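Local coordinates for protein endonuclease 8-like L720 (Acanthamoeba polyphaga mimivirus, PDB 4MB7) that is an endonuclease VIII-like protein of the formamidopyrimidine-DNA glycosylase family, with a helix-two-turn-helix domain and a bound zinc ion, at residues A[64-69]-A[107-112]. Sequence-based numbering, arbitrary orientation.
Sequences VIRTHM and TLLDPN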
loop_
_atom_site.group_PDB
_atom_site.type_symbol
_atom_site.label_atom_id
_atom_site.label_comp_id
_atom_site.label_asym_id
_atom_site.label_seq_id
_atom_site.Cartn_x
_atom_site.Cartn_y
_atom_site.Cartn_z
ATOM N N VAL A 64 -7.686 -1.308 -17.000
ATOM C CA VAL A 64 -6.758 -1.363 -15.879
ATOM C C VAL A 64 -7.431 -2.036 -14.694
ATOM O O VAL A 64 -8.505 -1.625 -14.260
ATOM C CB VAL A 64 -6.273 0.038 -15.462
ATOM C CG1 VAL A 64 -5.430 -0.047 -14.190
ATOM C CG2 VAL A 64 -5.484 0.687 -16.591
ATOM N N ILE A 65 -6.805 -3.087 -14.184
ATOM C CA ILE A 65 -7.292 -3.742 -12.979
ATOM C C ILE A 65 -6.549 -3.202 -11.768
ATOM O O ILE A 65 -5.319 -3.249 -11.714
ATOM C CB ILE A 65 -7.111 -5.267 -13.044
ATOM C CG1 ILE A 65 -7.939 -5.853 -14.188
ATOM C CG2 ILE A 65 -7.514 -5.903 -11.726
ATOM C CD1 ILE A 65 -7.801 -7.353 -14.325
ATOM N N ARG A 66 -7.300 -2.674 -10.808
ATOM C CA ARG A 66 -6.716 -2.156 -9.580
ATOM C C ARG A 66 -6.959 -3.112 -8.423
ATOM O O ARG A 66 -8.092 -3.523 -8.167
ATOM C CB ARG A 66 -7.288 -0.776 -9.240
ATOM C CG ARG A 66 -6.609 -0.109 -8.055
ATOM C CD ARG A 66 -7.386 1.116 -7.593
ATOM N NE ARG A 66 -8.651 0.738 -6.968
ATOM C CZ ARG A 66 -9.636 1.586 -6.697
ATOM N NH1 ARG A 66 -9.512 2.872 -6.998
ATOM N NH2 ARG A 66 -10.748 1.146 -6.129
ATOM N N THR A 67 -5.886 -3.460 -7.725
ATOM C CA THR A 67 -5.974 -4.352 -6.581
ATOM C C THR A 67 -5.596 -3.629 -5.295
ATOM O O THR A 67 -4.547 -2.987 -5.212
ATOM C CB THR A 67 -5.052 -5.575 -6.753
ATOM O OG1 THR A 67 -5.412 -6.283 -7.946
ATOM C CG2 THR A 67 -5.177 -6.509 -5.558
ATOM N N HIS A 68 -6.468 -3.725 -4.301
ATOM C CA HIS A 68 -6.154 -3.257 -2.961
ATOM C C HIS A 68 -6.141 -4.460 -2.024
ATOM O O HIS A 68 -7.190 -5.022 -1.706
ATOM C CB HIS A 68 -7.185 -2.233 -2.487
ATOM C CG HIS A 68 -6.964 -1.765 -1.082
ATOM N ND1 HIS A 68 -7.999 -1.405 -0.246
ATOM C CD2 HIS A 68 -5.827 -1.600 -0.366
ATOM C CE1 HIS A 68 -7.509 -1.038 0.924
ATOM N NE2 HIS A 68 -6.193 -1.147 0.878
ATOM N N MET A 69 -4.950 -4.863 -1.599
ATOM C CA MET A 69 -4.809 -6.022 -0.730
ATOM C C MET A 69 -5.260 -5.695 0.692
ATOM O O MET A 69 -4.753 -4.766 1.318
ATOM C CB MET A 69 -3.364 -6.531 -0.740
ATOM C CG MET A 69 -2.935 -7.117 -2.079
ATOM S SD MET A 69 -1.248 -7.760 -2.084
ATOM C CE MET A 69 -0.293 -6.248 -1.952
ATOM N N THR A 107 -10.908 -4.113 -8.657
ATOM C CA THR A 107 -11.766 -3.183 -9.376
ATOM C C THR A 107 -11.315 -2.995 -10.820
ATOM O O THR A 107 -10.126 -2.826 -11.093
ATOM C CB THR A 107 -11.779 -1.804 -8.680
ATOM O OG1 THR A 107 -12.199 -1.960 -7.318
ATOM C CG2 THR A 107 -12.722 -0.844 -9.392
ATOM N N LEU A 108 -12.272 -3.025 -11.742
ATOM C CA LEU A 108 -11.998 -2.697 -13.133
ATOM C C LEU A 108 -11.992 -1.185 -13.311
ATOM O O LEU A 108 -12.947 -0.503 -12.939
ATOM C CB LEU A 108 -13.054 -3.310 -14.050
ATOM C CG LEU A 108 -12.840 -3.051 -15.543
ATOM C CD1 LEU A 108 -11.709 -3.921 -16.071
ATOM C CD2 LEU A 108 -14.122 -3.274 -16.333
ATOM N N LEU A 109 -10.913 -0.659 -13.874
ATOM C CA LEU A 109 -10.837 0.763 -14.179
ATOM C C LEU A 109 -10.740 0.978 -15.683
ATOM O O LEU A 109 -9.790 0.539 -16.329
ATOM C CB LEU A 109 -9.648 1.414 -13.469
ATOM C CG LEU A 109 -9.664 1.399 -11.940
ATOM C CD1 LEU A 109 -8.459 2.147 -11.388
ATOM C CD2 LEU A 109 -10.957 1.989 -11.400
ATOM N N ASP A 110 -11.744 1.647 -16.234
ATOM C CA ASP A 110 -11.759 2.007 -17.643
ATOM C C ASP A 110 -11.183 3.414 -17.778
ATOM O O ASP A 110 -11.785 4.378 -17.314
ATOM C CB ASP A 110 -13.195 1.932 -18.175
ATOM C CG ASP A 110 -13.333 2.439 -19.605
ATOM O OD1 ASP A 110 -12.311 2.648 -20.292
ATOM O OD2 ASP A 110 -14.488 2.617 -20.046
ATOM N N PRO A 111 -10.006 3.529 -18.412
ATOM C CA PRO A 111 -9.297 4.808 -18.549
ATOM C C PRO A 111 -10.084 5.871 -19.316
ATOM O O PRO A 111 -9.754 7.051 -19.222
ATOM C CB PRO A 111 -8.028 4.425 -19.321
ATOM C CG PRO A 111 -8.359 3.135 -19.994
ATOM C CD PRO A 111 -9.275 2.423 -19.051
ATOM N N ASN A 112 -11.104 5.458 -20.061
ATOM C CA ASN A 112 -11.949 6.397 -20.792
ATOM C C ASN A 112 -13.248 6.711 -20.061
ATOM O O ASN A 112 -14.120 7.396 -20.594
ATOM C CB ASN A 112 -12.275 5.849 -22.182
ATOM C CG ASN A 112 -11.097 5.925 -23.131
ATOM O OD1 ASN A 112 -9.994 6.308 -22.741
ATOM N ND2 ASN A 112 -11.326 5.555 -24.386
#
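Val64, Ile65 and Arg66 pair with Leu109, Leu108 and Thr107 as antiparallel neighbours, the short strand segments running at 144° to each other, at the margin of a four-stranded sheet, where strand 104-109 is outermost within the chain and strand 63-70 is the next one in. Two hydrogen-bonded pairs flank one non-hydrogen-bonded pair. In the first, Val64 N gives to Leu109 O at 2.9 Å and Leu109 N to Val64 O at a short 2.6 Å; in the second, Arg66 N reaches Thr107 O at 2.8 Å with an N-H...O angle of 171°, and Thr107 N returns a bond to Arg66 O. Between them lies the Ile65-Leu108 pair, beside which Ile65 CA makes a CA-H...O contact of 3.5 Å to Thr107 O. The sheet belongs to the beta-rich part of this Fpg/Nei-type fold, and Ile65 and Thr67 continue the backbone bonding to strand 50-56 on the other edge of strand 63-70.

Val64, Arg66, Thr107 and Leu109 share one face. There Leu109 CD1 packs obliquely against Arg66 CB at 3.8 Å. Arg66 runs alongside Thr107, its CG turned trans to the backbone nitrogen and its chain bent at chi3 (70°), which brings NH2 within 3.6 Å of Thr107 OG1, a contact rather than a bond; its guanidinium also makes a cation-pi interaction with Tyr50. Beyond the paired residues, Asp110 OD1 accepts from Asn112 N at 3.1 Å, which closes an Asx turn.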